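Local coordinates for haloacid dehalogenase-like hydrolase (PDB 4EZE), which probably hydrolyses O-phosphoserine to serine and phosphate with the help of magnesium, as the last step of serine biosynthesis, at residues Lys168-Leu180 with Leu205-Gln217. Sequence-based numbering, arbitrary orientation.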
loop_
_atom_site.group_PDB
_atom_site.type_symbol
_atom_site.label_atom_id
_atom_site.label_comp_id
_atom_site.label_asym_id
_atom_site.label_seq_id
_atom_site.Cartn_x
_atom_site.Cartn_y
_atom_site.Cartn_z
ATOM N N LYS A 168 22.264 -2.855 17.679
ATOM C CA LYS A 168 20.857 -3.253 17.742
ATOM C C LYS A 168 20.006 -2.132 18.334
ATOM O O LYS A 168 18.868 -1.905 17.920
ATOM C CB LYS A 168 20.715 -4.537 18.574
ATOM C CG LYS A 168 19.441 -5.344 18.322
ATOM C CD LYS A 168 19.707 -6.842 18.374
ATOM C CE LYS A 168 19.579 -7.408 19.778
ATOM N NZ LYS A 168 18.191 -7.869 20.054
ATOM N N ALA A 169 20.570 -1.419 19.300
ATOM C CA ALA A 169 19.813 -0.432 20.058
ATOM C C ALA A 169 19.494 0.834 19.251
ATOM O O ALA A 169 18.460 1.474 19.456
ATOM C CB ALA A 169 20.562 -0.081 21.341
ATOM N N VAL A 170 20.397 1.217 18.361
ATOM C CA VAL A 170 20.157 2.356 17.498
ATOM C C VAL A 170 19.000 2.013 16.539
ATOM O O VAL A 170 18.041 2.782 16.380
ATOM C CB VAL A 170 21.432 2.702 16.708
ATOM C CG1 VAL A 170 21.142 3.715 15.605
ATOM C CG2 VAL A 170 22.494 3.223 17.662
ATOM N N LEU A 171 19.101 0.834 15.933
ATOM C CA LEU A 171 18.084 0.299 15.041
ATOM C C LEU A 171 16.719 0.216 15.718
ATOM O O LEU A 171 15.700 0.634 15.154
ATOM C CB LEU A 171 18.497 -1.091 14.594
ATOM C CG LEU A 171 19.730 -1.191 13.710
ATOM C CD1 LEU A 171 20.114 -2.657 13.575
ATOM C CD2 LEU A 171 19.466 -0.589 12.337
ATOM N N ASN A 172 16.691 -0.335 16.921
ATOM C CA ASN A 172 15.440 -0.458 17.640
ATOM C C ASN A 172 14.866 0.918 17.917
ATOM O O ASN A 172 13.665 1.132 17.805
ATOM C CB ASN A 172 15.641 -1.220 18.944
ATOM C CG ASN A 172 15.694 -2.718 18.743
ATOM O OD1 ASN A 172 15.056 -3.258 17.847
ATOM N ND2 ASN A 172 16.446 -3.398 19.589
ATOM N N ALA A 173 15.734 1.851 18.280
ATOM C CA ALA A 173 15.312 3.212 18.546
ATOM C C ALA A 173 14.755 3.856 17.294
ATOM O O ALA A 173 13.758 4.556 17.347
ATOM C CB ALA A 173 16.463 4.021 19.081
ATOM N N VAL A 174 15.410 3.623 16.168
ATOM C CA VAL A 174 14.950 4.173 14.906
ATOM C C VAL A 174 13.596 3.592 14.550
ATOM O O VAL A 174 12.706 4.292 14.092
ATOM C CB VAL A 174 15.941 3.891 13.781
ATOM C CG1 VAL A 174 15.379 4.352 12.460
ATOM C CG2 VAL A 174 17.250 4.580 14.059
ATOM N N CYS A 175 13.449 2.298 14.780
ATOM C CA CYS A 175 12.202 1.609 14.512
ATOM C C CYS A 175 11.094 2.160 15.390
ATOM O O CYS A 175 9.967 2.321 14.953
ATOM C CB CYS A 175 12.360 0.116 14.757
ATOM S SG CYS A 175 10.923 -0.835 14.313
ATOM N N ASP A 176 11.434 2.453 16.634
ATOM C CA ASP A 176 10.475 2.955 17.604
ATOM C C ASP A 176 9.868 4.294 17.211
ATOM O O ASP A 176 8.712 4.556 17.500
ATOM C CB ASP A 176 11.089 3.013 18.999
ATOM C CG ASP A 176 11.139 1.657 19.666
ATOM O OD1 ASP A 176 10.769 0.662 19.016
ATOM O OD2 ASP A 176 11.545 1.583 20.840
ATOM N N ARG A 177 10.654 5.157 16.591
ATOM C CA ARG A 177 10.148 6.467 16.196
ATOM C C ARG A 177 9.453 6.510 14.821
ATOM O O ARG A 177 9.019 7.564 14.373
ATOM C CB ARG A 177 11.225 7.542 16.326
ATOM C CG ARG A 177 12.363 7.432 15.358
ATOM C CD ARG A 177 13.180 8.698 15.396
ATOM N NE ARG A 177 13.954 8.876 14.178
ATOM C CZ ARG A 177 15.250 8.619 14.080
ATOM N NH1 ARG A 177 15.915 8.183 15.138
ATOM N NH2 ARG A 177 15.878 8.805 12.930
ATOM N N MET A 178 9.368 5.365 14.154
ATOM C CA MET A 178 8.661 5.266 12.883
ATOM C C MET A 178 7.170 5.458 13.126
ATOM O O MET A 178 6.669 5.079 14.175
ATOM C CB MET A 178 8.904 3.905 12.238
ATOM C CG MET A 178 10.322 3.681 11.765
ATOM S SD MET A 178 10.990 5.105 10.897
ATOM C CE MET A 178 12.246 4.321 9.914
ATOM N N THR A 179 6.456 6.042 12.168
ATOM C CA THR A 179 5.033 6.286 12.382
ATOM C C THR A 179 4.153 5.492 11.437
ATOM O O THR A 179 4.362 5.480 10.218
ATOM C CB THR A 179 4.691 7.782 12.267
ATOM O OG1 THR A 179 5.375 8.332 11.141
ATOM C CG2 THR A 179 5.146 8.524 13.526
ATOM N N LEU A 180 3.184 4.806 12.029
ATOM C CA LEU A 180 2.114 4.148 11.298
ATOM C C LEU A 180 1.489 5.130 10.327
ATOM O O LEU A 180 1.274 6.286 10.691
ATOM C CB LEU A 180 1.045 3.746 12.284
ATOM C CG LEU A 180 0.357 2.502 11.791
ATOM C CD1 LEU A 180 1.465 1.671 11.192
ATOM C CD2 LEU A 180 -0.332 1.761 12.921
ATOM N N LEU A 205 14.626 -4.152 6.076
ATOM C CA LEU A 205 15.258 -4.956 7.121
ATOM C C LEU A 205 14.286 -5.778 7.953
ATOM O O LEU A 205 13.224 -5.310 8.341
ATOM C CB LEU A 205 16.043 -4.056 8.077
ATOM C CG LEU A 205 17.262 -3.318 7.516
ATOM C CD1 LEU A 205 17.894 -2.429 8.565
ATOM C CD2 LEU A 205 18.295 -4.298 7.023
ATOM N N ASP A 206 14.695 -6.994 8.294
ATOM C CA ASP A 206 13.850 -7.870 9.082
ATOM C C ASP A 206 13.700 -7.361 10.499
ATOM O O ASP A 206 12.722 -7.667 11.183
ATOM C CB ASP A 206 14.432 -9.280 9.123
ATOM C CG ASP A 206 15.875 -9.308 9.661
ATOM O OD1 ASP A 206 16.806 -8.797 8.986
ATOM O OD2 ASP A 206 16.077 -9.871 10.758
ATOM N N ILE A 207 14.685 -6.638 11.002
ATOM C CA ILE A 207 14.537 -6.193 12.371
ATOM C C ILE A 207 13.336 -5.270 12.450
ATOM O O ILE A 207 12.526 -5.381 13.358
ATOM C CB ILE A 207 15.802 -5.526 12.930
ATOM C CG1 ILE A 207 15.647 -5.301 14.430
ATOM C CG2 ILE A 207 16.080 -4.228 12.225
ATOM C CD1 ILE A 207 16.888 -4.798 15.098
ATOM N N PHE A 208 13.213 -4.371 11.485
ATOM C CA PHE A 208 12.049 -3.505 11.422
ATOM C C PHE A 208 10.767 -4.257 11.125
ATOM O O PHE A 208 9.752 -4.039 11.767
ATOM C CB PHE A 208 12.240 -2.442 10.350
ATOM C CG PHE A 208 13.140 -1.331 10.757
ATOM C CD1 PHE A 208 14.427 -1.583 11.156
ATOM C CD2 PHE A 208 12.701 -0.030 10.731
ATOM C CE1 PHE A 208 15.254 -0.566 11.526
ATOM C CE2 PHE A 208 13.531 0.991 11.101
ATOM C CZ PHE A 208 14.812 0.719 11.499
ATOM N N THR A 209 10.828 -5.157 10.155
ATOM C CA THR A 209 9.643 -5.865 9.712
ATOM C C THR A 209 9.027 -6.743 10.780
ATOM O O THR A 209 7.827 -6.709 11.002
ATOM C CB THR A 209 9.981 -6.753 8.517
ATOM O OG1 THR A 209 10.431 -5.938 7.438
ATOM C CG2 THR A 209 8.773 -7.528 8.075
ATOM N N GLN A 210 9.859 -7.515 11.460
ATOM C CA GLN A 210 9.374 -8.380 12.519
ATOM C C GLN A 210 8.841 -7.574 13.687
ATOM O O GLN A 210 7.829 -7.911 14.275
ATOM C CB GLN A 210 10.452 -9.364 12.958
ATOM C CG GLN A 210 10.856 -10.331 11.869
ATOM C CD GLN A 210 9.669 -10.958 11.176
ATOM O OE1 GLN A 210 8.697 -11.335 11.812
ATOM N NE2 GLN A 210 9.747 -11.075 9.866
ATOM N N ARG A 211 9.541 -6.499 14.013
ATOM C CA ARG A 211 9.155 -5.643 15.115
ATOM C C ARG A 211 7.794 -5.013 14.846
ATOM O O ARG A 211 6.944 -4.945 15.724
ATOM C CB ARG A 211 10.223 -4.574 15.312
ATOM C CG ARG A 211 10.266 -3.962 16.688
ATOM C CD ARG A 211 11.616 -3.313 16.932
ATOM N NE ARG A 211 11.532 -2.234 17.904
ATOM C CZ ARG A 211 11.823 -2.361 19.189
ATOM N NH1 ARG A 211 12.223 -3.529 19.662
ATOM N NH2 ARG A 211 11.713 -1.321 19.997
ATOM N N LEU A 212 7.586 -4.573 13.614
ATOM C CA LEU A 212 6.304 -4.024 13.216
ATOM C C LEU A 212 5.236 -5.097 13.261
ATOM O O LEU A 212 4.123 -4.858 13.704
ATOM C CB LEU A 212 6.385 -3.432 11.817
ATOM C CG LEU A 212 7.174 -2.141 11.717
ATOM C CD1 LEU A 212 7.376 -1.755 10.278
ATOM C CD2 LEU A 212 6.459 -1.053 12.471
ATOM N N LYS A 213 5.577 -6.292 12.802
ATOM C CA LYS A 213 4.612 -7.372 12.838
ATOM C C LYS A 213 4.154 -7.615 14.267
ATOM O O LYS A 213 2.961 -7.589 14.560
ATOM C CB LYS A 213 5.186 -8.662 12.304
ATOM C CG LYS A 213 4.362 -9.830 12.774
ATOM C CD LYS A 213 4.906 -11.152 12.276
ATOM C CE LYS A 213 4.335 -12.280 13.115
ATOM N NZ LYS A 213 4.392 -13.562 12.375
ATOM N N ALA A 214 5.110 -7.877 15.153
ATOM C CA ALA A 214 4.764 -8.207 16.528
ATOM C C ALA A 214 4.039 -7.020 17.151
ATOM O O ALA A 214 2.991 -7.184 17.766
ATOM C CB ALA A 214 5.995 -8.623 17.329
ATOM N N ARG A 215 4.554 -5.815 16.931
ATOM C CA ARG A 215 3.927 -4.616 17.495
ATOM C C ARG A 215 2.450 -4.399 17.139
ATOM O O ARG A 215 1.733 -3.730 17.868
ATOM C CB ARG A 215 4.708 -3.380 17.073
ATOM C CG ARG A 215 3.947 -2.108 17.342
ATOM C CD ARG A 215 4.622 -1.327 18.438
ATOM N NE ARG A 215 5.295 -0.160 17.896
ATOM C CZ ARG A 215 4.991 1.088 18.231
ATOM N NH1 ARG A 215 4.028 1.320 19.114
ATOM N NH2 ARG A 215 5.655 2.103 17.693
ATOM N N TYR A 216 1.999 -4.930 16.008
ATOM C CA TYR A 216 0.633 -4.666 15.560
ATOM C C TYR A 216 -0.113 -5.927 15.243
ATOM O O TYR A 216 -1.146 -5.876 14.592
ATOM C CB TYR A 216 0.612 -3.775 14.321
ATOM C CG TYR A 216 1.194 -2.423 14.567
ATOM C CD1 TYR A 216 0.484 -1.467 15.260
ATOM C CD2 TYR A 216 2.458 -2.100 14.129
ATOM C CE1 TYR A 216 1.023 -0.226 15.519
ATOM C CE2 TYR A 216 2.999 -0.851 14.380
ATOM C CZ TYR A 216 2.265 0.087 15.072
ATOM O OH TYR A 216 2.775 1.353 15.327
ATOM N N GLN A 217 0.418 -7.065 15.676
ATOM C CA GLN A 217 -0.344 -8.303 15.598
ATOM C C GLN A 217 -0.571 -8.771 14.171
ATOM O O GLN A 217 -1.511 -9.507 13.931
ATOM C CB GLN A 217 -1.723 -8.118 16.252
ATOM C CG GLN A 217 -1.703 -7.770 17.733
ATOM C CD GLN A 217 -0.999 -8.828 18.553
ATOM O OE1 GLN A 217 -1.622 -9.528 19.349
ATOM N NE2 GLN A 217 0.306 -8.965 18.345
#
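Cys175 packs over one face of the Phe208 ring, and the CA atoms of these two residues, 6.0 Å apart, are the nearest such pair across the two segments. The axes of helices 168-176 and 206-216 approach to 10.0 Å and are inclined at 50°. Cys175 CB is 4.0 Å from the centroid of the Phe208 ring and 12° off its normal, a CH-pi contact over the middle of the face. The sulfur lies over the same face but further off the normal, in a sulfur-aromatic contact. With SG anti to the backbone N, the thiol also runs alongside the aliphatic part of Arg211, where SG is 3.7 Å from CD. At the ring edge, Val174 CG1 and Met178 CE each come within 3.8 Å of Phe208, at CZ and CE2 respectively. Further apolar packing joins Leu171 to Ile207 CD1, their side chains crossing at about a right angle.

In this HAD-type phosphatase, helix 206-216 connects parallel strands 197-202 and 220-224 of the central sheet, whereas helix 168-176 belongs to the helical cap inserted after the strand bearing the predicted nucleophile Asp114. The contact therefore joins cap to core, and the Met178 side chain lies about 6 Å from that of Asp116, the predicted proton donor.

Polar contacts gather at the outer margin. The extended Arg211 chain brings its guanidinium edge to Asp176, forming a salt bridge whose NH2 to OD1 separation, 2.4 Å, is improbably short; NE adds a weak bond to OD1. Asn172 stacks its amide on one guanidinium face, the planes 28° apart.

Past the end of helix 168-176, Leu180 CD2 meets Tyr216 CE1 at 3.5 Å.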